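Local coordinates for tailspike protein (Siphovirus 9NA, PDB 3RIQ) that probably recognises Salmonella lipopolysaccharide, the receptor of the phage, and cleaves its O-antigen chains as an endorhamnosidase, at residues T89-V94 and Q116-G121; E179-F184 and G210-G215; D237-R242 and T271-Y276. All coordinates share one frame; numbering follows the deposited sequence.

Contact 1 (T89-V94 and Q116-G121)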
loop_
_atom_site.group_PDB
_atom_site.type_symbol
_atom_site.label_atom_id
_atom_site.label_comp_id
_atom_site.label_asym_id
_atom_site.label_seq_id
_atom_site.Cartn_x
_atom_site.Cartn_y
_atom_site.Cartn_z
ATOM N N THR A 89 -16.865 36.086 -16.200
ATOM C CA THR A 89 -17.057 35.741 -17.615
ATOM C C THR A 89 -16.916 34.231 -17.807
ATOM O O THR A 89 -16.035 33.624 -17.226
ATOM C CB THR A 89 -15.964 36.446 -18.482
ATOM O OG1 THR A 89 -16.034 37.868 -18.288
ATOM C CG2 THR A 89 -16.157 36.160 -19.974
ATOM N N THR A 90 -17.799 33.622 -18.600
ATOM C CA THR A 90 -17.708 32.203 -18.903
ATOM C C THR A 90 -16.592 32.006 -19.938
ATOM O O THR A 90 -16.632 32.621 -21.009
ATOM C CB THR A 90 -19.041 31.654 -19.436
ATOM O OG1 THR A 90 -20.050 31.816 -18.419
ATOM C CG2 THR A 90 -18.891 30.175 -19.795
ATOM N N PRO A 91 -15.574 31.185 -19.606
ATOM C CA PRO A 91 -14.454 31.064 -20.523
ATOM C C PRO A 91 -14.729 30.078 -21.645
ATOM O O PRO A 91 -15.540 29.160 -21.464
ATOM C CB PRO A 91 -13.363 30.454 -19.640
ATOM C CG PRO A 91 -14.135 29.569 -18.662
ATOM C CD PRO A 91 -15.347 30.444 -18.341
ATOM N N TYR A 92 -14.089 30.288 -22.794
ATOM C CA TYR A 92 -13.943 29.220 -23.779
ATOM C C TYR A 92 -12.994 28.182 -23.201
ATOM O O TYR A 92 -11.919 28.535 -22.692
ATOM C CB TYR A 92 -13.356 29.781 -25.091
ATOM C CG TYR A 92 -14.347 30.631 -25.849
ATOM C CD1 TYR A 92 -15.243 30.045 -26.768
ATOM C CD2 TYR A 92 -14.420 32.008 -25.650
ATOM C CE1 TYR A 92 -16.166 30.827 -27.483
ATOM C CE2 TYR A 92 -15.336 32.773 -26.333
ATOM C CZ TYR A 92 -16.211 32.183 -27.245
ATOM O OH TYR A 92 -17.110 32.983 -27.928
ATOM N N THR A 93 -13.399 26.908 -23.251
ATOM C CA THR A 93 -12.519 25.829 -22.817
ATOM C C THR A 93 -12.337 24.804 -23.903
ATOM O O THR A 93 -13.228 24.611 -24.746
ATOM C CB THR A 93 -13.003 25.104 -21.536
ATOM O OG1 THR A 93 -14.244 24.402 -21.789
ATOM C CG2 THR A 93 -13.166 26.116 -20.381
ATOM N N VAL A 94 -11.173 24.156 -23.898
ATOM C CA VAL A 94 -10.930 22.956 -24.744
ATOM C C VAL A 94 -11.325 21.685 -23.975
ATOM O O VAL A 94 -11.025 21.583 -22.778
ATOM C CB VAL A 94 -9.450 22.912 -25.268
ATOM C CG1 VAL A 94 -8.404 22.804 -24.122
ATOM C CG2 VAL A 94 -9.260 21.742 -26.243
ATOM N N GLN A 116 -17.680 27.947 -24.875
ATOM C CA GLN A 116 -17.896 28.505 -23.530
ATOM C C GLN A 116 -18.527 27.504 -22.566
ATOM O O GLN A 116 -19.605 26.957 -22.831
ATOM C CB GLN A 116 -18.748 29.779 -23.613
ATOM C CG GLN A 116 -17.945 30.939 -24.120
ATOM C CD GLN A 116 -18.752 32.218 -24.176
ATOM O OE1 GLN A 116 -19.585 32.392 -25.068
ATOM N NE2 GLN A 116 -18.493 33.130 -23.231
ATOM N N ARG A 117 -17.839 27.249 -21.458
ATOM C CA ARG A 117 -18.323 26.303 -20.460
ATOM C C ARG A 117 -17.930 26.784 -19.084
ATOM O O ARG A 117 -16.864 27.387 -18.896
ATOM C CB ARG A 117 -17.713 24.882 -20.643
ATOM C CG ARG A 117 -17.882 24.232 -22.000
ATOM C CD ARG A 117 -17.325 22.804 -21.926
ATOM N NE ARG A 117 -17.501 22.127 -23.206
ATOM C CZ ARG A 117 -16.691 22.259 -24.252
ATOM N NH1 ARG A 117 -16.956 21.586 -25.385
ATOM N NH2 ARG A 117 -15.615 23.021 -24.172
ATOM N N LEU A 118 -18.789 26.491 -18.125
ATOM C CA LEU A 118 -18.439 26.670 -16.707
ATOM C C LEU A 118 -18.127 25.349 -16.001
ATOM O O LEU A 118 -17.661 25.351 -14.849
ATOM C CB LEU A 118 -19.609 27.334 -15.962
ATOM C CG LEU A 118 -19.863 28.833 -16.187
ATOM C CD1 LEU A 118 -21.100 29.308 -15.443
ATOM C CD2 LEU A 118 -18.648 29.594 -15.744
ATOM N N ASP A 119 -18.437 24.229 -16.645
ATOM C CA ASP A 119 -18.419 22.928 -15.937
ATOM C C ASP A 119 -17.202 22.042 -16.206
ATOM O O ASP A 119 -16.870 21.199 -15.370
ATOM C CB ASP A 119 -19.717 22.128 -16.181
ATOM C CG ASP A 119 -19.927 21.763 -17.667
ATOM O OD1 ASP A 119 -19.558 22.567 -18.547
ATOM O OD2 ASP A 119 -20.453 20.659 -17.975
ATOM N N LYS A 120 -16.583 22.166 -17.382
ATOM C CA LYS A 120 -15.541 21.193 -17.759
ATOM C C LYS A 120 -14.660 21.783 -18.866
ATOM O O LYS A 120 -14.997 22.830 -19.471
ATOM C CB LYS A 120 -16.162 19.854 -18.223
ATOM C CG LYS A 120 -16.897 19.936 -19.529
ATOM C CD LYS A 120 -17.775 18.703 -19.717
ATOM C CE LYS A 120 -18.251 18.591 -21.150
ATOM N NZ LYS A 120 -19.391 17.610 -21.251
ATOM N N GLY A 121 -13.577 21.083 -19.176
ATOM C CA GLY A 121 -12.541 21.623 -20.058
ATOM C C GLY A 121 -11.717 22.679 -19.342
ATOM O O GLY A 121 -12.044 23.088 -18.236
#

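Contact 2 (E179-F184 and G210-G215)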
loop_
_atom_site.group_PDB
_atom_site.type_symbol
_atom_site.label_atom_id
_atom_site.label_comp_id
_atom_site.label_asym_id
_atom_site.label_seq_id
_atom_site.Cartn_x
_atom_site.Cartn_y
_atom_site.Cartn_z
ATOM N N GLU A 179 -7.346 21.939 3.400
ATOM C CA GLU A 179 -8.010 20.648 3.601
ATOM C C GLU A 179 -9.158 20.471 2.625
ATOM O O GLU A 179 -10.026 21.341 2.507
ATOM C CB GLU A 179 -8.575 20.528 5.011
ATOM C CG GLU A 179 -7.445 20.387 6.062
ATOM C CD GLU A 179 -7.943 20.219 7.500
ATOM O OE1 GLU A 179 -9.052 20.717 7.833
ATOM O OE2 GLU A 179 -7.186 19.645 8.315
ATOM N N SER A 180 -9.137 19.341 1.920
ATOM C CA SER A 180 -10.290 18.878 1.147
ATOM C C SER A 180 -10.890 19.885 0.148
ATOM O O SER A 180 -12.096 20.173 0.201
ATOM C CB SER A 180 -11.376 18.351 2.095
ATOM O OG SER A 180 -12.459 17.867 1.336
ATOM N N PRO A 181 -10.068 20.388 -0.800
ATOM C CA PRO A 181 -10.707 21.108 -1.913
ATOM C C PRO A 181 -11.814 20.226 -2.514
ATOM O O PRO A 181 -11.652 18.994 -2.633
ATOM C CB PRO A 181 -9.555 21.285 -2.925
ATOM C CG PRO A 181 -8.519 20.202 -2.546
ATOM C CD PRO A 181 -8.632 20.109 -1.032
ATOM N N ARG A 182 -12.925 20.847 -2.910
ATOM C CA ARG A 182 -14.062 20.076 -3.434
ATOM C C ARG A 182 -14.992 20.998 -4.190
ATOM O O ARG A 182 -14.883 22.217 -4.019
ATOM C CB ARG A 182 -14.804 19.414 -2.273
ATOM C CG ARG A 182 -15.303 20.376 -1.169
ATOM C CD ARG A 182 -15.840 19.570 0.054
ATOM N NE ARG A 182 -17.052 18.830 -0.264
ATOM C CZ ARG A 182 -18.281 19.345 -0.189
ATOM N NH1 ARG A 182 -18.460 20.639 0.135
ATOM N NH2 ARG A 182 -19.337 18.591 -0.517
ATOM N N ASN A 183 -15.865 20.441 -5.042
ATOM C CA ASN A 183 -16.589 21.290 -5.992
ATOM C C ASN A 183 -15.632 22.302 -6.640
ATOM O O ASN A 183 -15.892 23.524 -6.645
ATOM C CB ASN A 183 -17.737 22.010 -5.290
ATOM C CG ASN A 183 -18.668 21.055 -4.580
ATOM O OD1 ASN A 183 -19.145 20.094 -5.174
ATOM N ND2 ASN A 183 -18.958 21.334 -3.294
ATOM N N PHE A 184 -14.503 21.783 -7.122
ATOM C CA PHE A 184 -13.342 22.613 -7.463
ATOM C C PHE A 184 -12.970 22.426 -8.937
ATOM O O PHE A 184 -12.306 21.448 -9.312
ATOM C CB PHE A 184 -12.193 22.244 -6.519
ATOM C CG PHE A 184 -11.055 23.233 -6.472
ATOM C CD1 PHE A 184 -10.676 23.803 -5.257
ATOM C CD2 PHE A 184 -10.363 23.616 -7.637
ATOM C CE1 PHE A 184 -9.584 24.709 -5.188
ATOM C CE2 PHE A 184 -9.293 24.539 -7.588
ATOM C CZ PHE A 184 -8.885 25.081 -6.370
ATOM N N GLY A 210 -9.571 15.610 -0.753
ATOM C CA GLY A 210 -10.351 16.282 -1.785
ATOM C C GLY A 210 -10.016 15.949 -3.223
ATOM O O GLY A 210 -9.368 14.933 -3.533
ATOM N N GLU A 211 -10.479 16.821 -4.098
ATOM C CA GLU A 211 -10.414 16.622 -5.541
ATOM C C GLU A 211 -10.374 17.965 -6.243
ATOM O O GLU A 211 -11.145 18.894 -5.884
ATOM C CB GLU A 211 -11.613 15.793 -6.061
ATOM C CG GLU A 211 -11.553 15.569 -7.582
ATOM C CD GLU A 211 -12.371 14.376 -8.090
ATOM O OE1 GLU A 211 -13.020 13.676 -7.256
ATOM O OE2 GLU A 211 -12.346 14.118 -9.343
ATOM N N ILE A 212 -9.473 18.087 -7.214
ATOM C CA ILE A 212 -9.352 19.285 -8.056
ATOM C C ILE A 212 -9.506 18.818 -9.501
ATOM O O ILE A 212 -8.861 17.836 -9.907
ATOM C CB ILE A 212 -7.953 19.951 -7.816
ATOM C CG1 ILE A 212 -7.928 20.571 -6.390
ATOM C CG2 ILE A 212 -7.633 20.998 -8.916
ATOM C CD1 ILE A 212 -6.565 20.940 -5.917
ATOM N N LYS A 213 -10.313 19.548 -10.272
ATOM C CA LYS A 213 -10.715 19.167 -11.628
ATOM C C LYS A 213 -10.341 20.230 -12.646
ATOM O O LYS A 213 -10.520 21.437 -12.395
ATOM C CB LYS A 213 -12.237 18.986 -11.685
ATOM C CG LYS A 213 -12.779 18.079 -10.600
ATOM C CD LYS A 213 -14.304 17.869 -10.752
ATOM C CE LYS A 213 -14.807 17.012 -9.591
ATOM N NZ LYS A 213 -16.283 16.691 -9.678
ATOM N N TYR A 214 -9.839 19.795 -13.799
ATOM C CA TYR A 214 -9.530 20.722 -14.910
ATOM C C TYR A 214 -8.530 21.828 -14.504
ATOM O O TYR A 214 -7.606 21.557 -13.741
ATOM C CB TYR A 214 -10.805 21.252 -15.614
ATOM C CG TYR A 214 -11.635 20.120 -16.189
ATOM C CD1 TYR A 214 -11.257 19.496 -17.390
ATOM C CD2 TYR A 214 -12.782 19.645 -15.529
ATOM C CE1 TYR A 214 -11.997 18.418 -17.926
ATOM C CE2 TYR A 214 -13.560 18.563 -16.055
ATOM C CZ TYR A 214 -13.144 17.957 -17.252
ATOM O OH TYR A 214 -13.876 16.921 -17.778
ATOM N N GLY A 215 -8.694 23.036 -15.053
ATOM C CA GLY A 215 -7.620 24.045 -15.004
ATOM C C GLY A 215 -6.550 23.791 -16.025
ATOM O O GLY A 215 -6.297 22.638 -16.410
HETATM O O HOH W 1 -13.690 18.985 -6.983
#

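Contact 3 (D237-R242 and T271-Y276)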
loop_
_atom_site.group_PDB
_atom_site.type_symbol
_atom_site.label_atom_id
_atom_site.label_comp_id
_atom_site.label_asym_id
_atom_site.label_seq_id
_atom_site.Cartn_x
_atom_site.Cartn_y
_atom_site.Cartn_z
ATOM N N ASP A 237 -3.565 12.463 -0.107
ATOM C CA ASP A 237 -5.001 12.056 -0.268
ATOM C C ASP A 237 -5.756 12.978 -1.216
ATOM O O ASP A 237 -6.824 13.514 -0.849
ATOM C CB ASP A 237 -5.723 12.032 1.083
ATOM C CG ASP A 237 -5.151 11.018 2.045
ATOM O OD1 ASP A 237 -4.578 10.009 1.596
ATOM O OD2 ASP A 237 -5.305 11.225 3.276
ATOM N N LEU A 238 -5.214 13.183 -2.421
ATOM C CA LEU A 238 -5.854 14.067 -3.408
ATOM C C LEU A 238 -6.218 13.272 -4.666
ATOM O O LEU A 238 -5.460 12.391 -5.096
ATOM C CB LEU A 238 -4.863 15.185 -3.808
ATOM C CG LEU A 238 -5.373 16.176 -4.853
ATOM C CD1 LEU A 238 -6.495 17.054 -4.287
ATOM C CD2 LEU A 238 -4.208 17.033 -5.361
ATOM N N ILE A 239 -7.361 13.603 -5.258
ATOM C CA ILE A 239 -7.691 13.138 -6.637
ATOM C C ILE A 239 -7.479 14.342 -7.551
ATOM O O ILE A 239 -8.062 15.401 -7.309
ATOM C CB ILE A 239 -9.152 12.619 -6.735
ATOM C CG1 ILE A 239 -9.352 11.418 -5.799
ATOM C CG2 ILE A 239 -9.468 12.275 -8.177
ATOM C CD1 ILE A 239 -10.787 10.981 -5.660
ATOM N N SER A 240 -6.662 14.193 -8.591
ATOM C CA SER A 240 -6.396 15.254 -9.577
ATOM C C SER A 240 -7.003 14.776 -10.883
ATOM O O SER A 240 -6.556 13.738 -11.435
ATOM C CB SER A 240 -4.887 15.426 -9.726
ATOM O OG SER A 240 -4.585 16.330 -10.769
ATOM N N TYR A 241 -8.034 15.476 -11.366
ATOM C CA TYR A 241 -8.838 14.962 -12.490
ATOM C C TYR A 241 -8.793 15.861 -13.711
ATOM O O TYR A 241 -9.254 17.014 -13.650
ATOM C CB TYR A 241 -10.299 14.852 -12.018
ATOM C CG TYR A 241 -11.311 14.516 -13.105
ATOM C CD1 TYR A 241 -11.235 13.318 -13.852
ATOM C CD2 TYR A 241 -12.376 15.398 -13.358
ATOM C CE1 TYR A 241 -12.194 13.018 -14.837
ATOM C CE2 TYR A 241 -13.350 15.106 -14.347
ATOM C CZ TYR A 241 -13.240 13.900 -15.067
ATOM O OH TYR A 241 -14.176 13.547 -16.024
ATOM N N ARG A 242 -8.220 15.351 -14.793
ATOM C CA ARG A 242 -8.218 16.066 -16.094
ATOM C C ARG A 242 -7.632 17.486 -16.075
ATOM O O ARG A 242 -8.118 18.414 -16.795
ATOM C CB ARG A 242 -9.623 16.060 -16.721
ATOM C CG ARG A 242 -9.982 14.671 -17.217
ATOM C CD ARG A 242 -11.393 14.666 -17.791
ATOM N NE ARG A 242 -11.734 13.362 -18.343
ATOM C CZ ARG A 242 -12.890 13.115 -18.939
ATOM N NH1 ARG A 242 -13.765 14.123 -19.114
ATOM N NH2 ARG A 242 -13.141 11.905 -19.425
ATOM N N THR A 271 -4.200 10.263 -6.666
ATOM C CA THR A 271 -4.858 9.561 -7.775
ATOM C C THR A 271 -4.984 10.564 -8.905
ATOM O O THR A 271 -5.719 11.560 -8.747
ATOM C CB THR A 271 -6.297 9.120 -7.357
ATOM O OG1 THR A 271 -6.201 8.228 -6.241
ATOM C CG2 THR A 271 -7.043 8.473 -8.519
ATOM N N THR A 272 -4.317 10.313 -10.032
ATOM C CA THR A 272 -4.380 11.257 -11.169
ATOM C C THR A 272 -5.067 10.587 -12.324
ATOM O O THR A 272 -4.649 9.507 -12.761
ATOM C CB THR A 272 -2.999 11.718 -11.615
ATOM O OG1 THR A 272 -2.321 12.313 -10.511
ATOM C CG2 THR A 272 -3.134 12.750 -12.756
ATOM N N ILE A 273 -6.150 11.195 -12.773
ATOM C CA ILE A 273 -6.947 10.638 -13.872
ATOM C C ILE A 273 -6.893 11.546 -15.099
ATOM O O ILE A 273 -7.361 12.676 -15.036
ATOM C CB ILE A 273 -8.427 10.496 -13.421
ATOM C CG1 ILE A 273 -8.539 9.498 -12.229
ATOM C CG2 ILE A 273 -9.323 10.077 -14.628
ATOM C CD1 ILE A 273 -9.925 9.497 -11.474
ATOM N N GLN A 274 -6.333 11.054 -16.210
ATOM C CA GLN A 274 -6.375 11.746 -17.515
ATOM C C GLN A 274 -5.859 13.183 -17.489
ATOM O O GLN A 274 -6.458 14.069 -18.103
ATOM C CB GLN A 274 -7.771 11.678 -18.127
ATOM C CG GLN A 274 -8.160 10.239 -18.485
ATOM C CD GLN A 274 -9.560 10.166 -19.075
ATOM O OE1 GLN A 274 -10.525 10.776 -18.552
ATOM N NE2 GLN A 274 -9.691 9.433 -20.169
ATOM N N CYS A 275 -4.736 13.432 -16.810
ATOM C CA CYS A 275 -4.067 14.750 -17.013
ATOM C C CYS A 275 -3.412 14.770 -18.406
ATOM O O CYS A 275 -3.176 13.710 -19.010
ATOM C CB CYS A 275 -3.043 15.050 -15.921
ATOM S SG CYS A 275 -1.664 13.859 -15.838
ATOM N N TYR A 276 -3.171 15.964 -18.935
ATOM C CA TYR A 276 -2.627 16.057 -20.289
ATOM C C TYR A 276 -1.112 15.899 -20.329
ATOM O O TYR A 276 -0.562 15.440 -21.348
ATOM C CB TYR A 276 -3.071 17.356 -20.960
ATOM C CG TYR A 276 -2.846 17.390 -22.452
ATOM C CD1 TYR A 276 -3.401 16.410 -23.308
ATOM C CD2 TYR A 276 -2.121 18.428 -23.031
ATOM C CE1 TYR A 276 -3.221 16.474 -24.716
ATOM C CE2 TYR A 276 -1.957 18.514 -24.407
ATOM C CZ TYR A 276 -2.492 17.510 -25.250
ATOM O OH TYR A 276 -2.319 17.581 -26.636
HETATM O O HOH W 2 -5.879 9.548 -3.831
#

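Contact 1 (T89-V94 and Q116-G121)
Thr93 and Arg117 meet through a hydroxyl that chi1 of 66° sets between the backbone N and the carbonyl carbon of Thr93, and through an arginine chain that runs extended from CG to NE. The arginine crosses the threonine at a slant and brings Arg117 NH2 to Thr93 OG1 at 3.1 Å, with OG1 close to the guanidinium plane. Thr93 OG1 in turn donates to Lys120 O, 2.9 Å away, on a lone pair of that carbonyl, so this buried hydroxyl both accepts and donates. NH1 of the same arginine is bound by Ser113 O, a second tie on the guanidinium. At the other end, Gln116 lies across the Tyr92 ring: CG sits 3.6 Å from the ring centroid, 5° off the normal, a CH-pi contact, and the amide stacks over the ring with their planes 18° apart. From there Gln116 NE2 reaches back to Thr90 O at 2.9 Å in an almost straight bond. Tyr92 and Gln116 form an antiparallel, non-hydrogen-bonded pair in a minimal two-stranded sheet, part of a long excursion from the right-handed beta-helix between strands 79-87 and 146-151. Beyond the pair, Pro91 O accepts from Arg117 N at 3.0 Å and also meets Gln116 CA. Thr90 crosses Leu118 at about a right angle, its OG1 3.7 Å from Leu118 CG, while Thr93 CB packs on the backbone of Gly121.

Contact 2 (E179-F184 and G210-G215)
Glu211 O and Phe184 N are joined by a water that donates to the carbonyl oxygen at 2.8 Å and accepts from the amide of Phe184 at 2.9 Å. The water spans the gap where Arg182 and Asn183 leave the neighbouring coil. Direct bonds lie before and after it: Glu211 N gives its hydrogen to Pro181 O at 2.9 Å, tilted 31° from the carbonyl plane, and Lys213 N gives its own to Phe184 O. Gly210 CA also approaches Pro181 O, at 3.1 Å, in a bent CA-H...O contact, and this glycine, at positive phi, lets the two backbones approach closely. The segments belong to successive coils of the right-handed parallel beta-helix, at a corner where strand 176-179 gives way to strand 184-194. Inside the coil, Phe184 and Ile212 point the same way side by side. A chi1 of -164° swings the Phe184 ring over the isoleucine, one face meeting Ile212 CG1, offset toward the rim and 4.1 Å from the centroid; CG2 of the isoleucine touches CD2 of the ring at 4.0 Å. The same CG1 packs against Pro181 CB at 3.9 Å, so the isoleucine bridges proline and ring. Lys213 lays its CB and CG beside Phe184 O, then extends outward to salt bridges with Asp230 and Asp232 of the second subunit.

Contact 3 (D237-R242 and T271-Y276)
Arg242 and Gln274 run side by side in the same direction, and the arginine grips the amide side-on: Arg242 NE and NH2 both donate to Gln274 OE1, at 2.9 and 3.0 Å, with the oxygen in the guanidinium plane. The amide is turned 40° from that plane; NE comes from above the carbonyl plane, and NH2 lies nearer to it. Gln274 NE2 bonds to Asp319 and Gly101 O, while Arg242 NH1 is held by the hydroxyls of Tyr214 and Tyr95. Tyr241 crosses Ile273 obliquely, and its ring offers an edge to Ile273 CG2, 3.8 Å from Tyr241 CD1. Strands 238-241 and 266-273 are parallel neighbours from consecutive coils of the beta-helix. Four backbone bonds pin their register, from Thr271 N to Leu238 O through to Arg242 N and Ile273 O, the last at 2.8 Å. Ile239 and Thr271 point the same way on the face that also carries Tyr241 and Ile273, with Ile239 CG1 4.1 Å from Thr271 CB; His231 of the second subunit packs on Ile239 and Ile273. On the reverse face Ser240 and Thr272 are neighbours, each hydroxyl bound to a backbone carbonyl, Gly247 O and Gly279 O respectively.

How the contacts relate
The three contacts follow one another along the chain, each closing before the next opens. Contacts 2 and 3 each join two neighbouring coils and follow each other along the beta-helix, their centres about 10 Å apart: strands 211-214 and 238-241 are parallel neighbours, probably hydrogen-bonded through Ile212 O and Tyr241 N and through Tyr214 N and Tyr241 O. Both also touch the second subunit, so this side of the coils lies in the trimer interface. Contact 1 belongs to the excursion outside the helix, with its centre about 17 Å from that of contact 2. It docks there directly, as Lys120 and Gly121 pack on the Tyr214 ring; contact 3 stays about 6 Å from it at the nearest atoms.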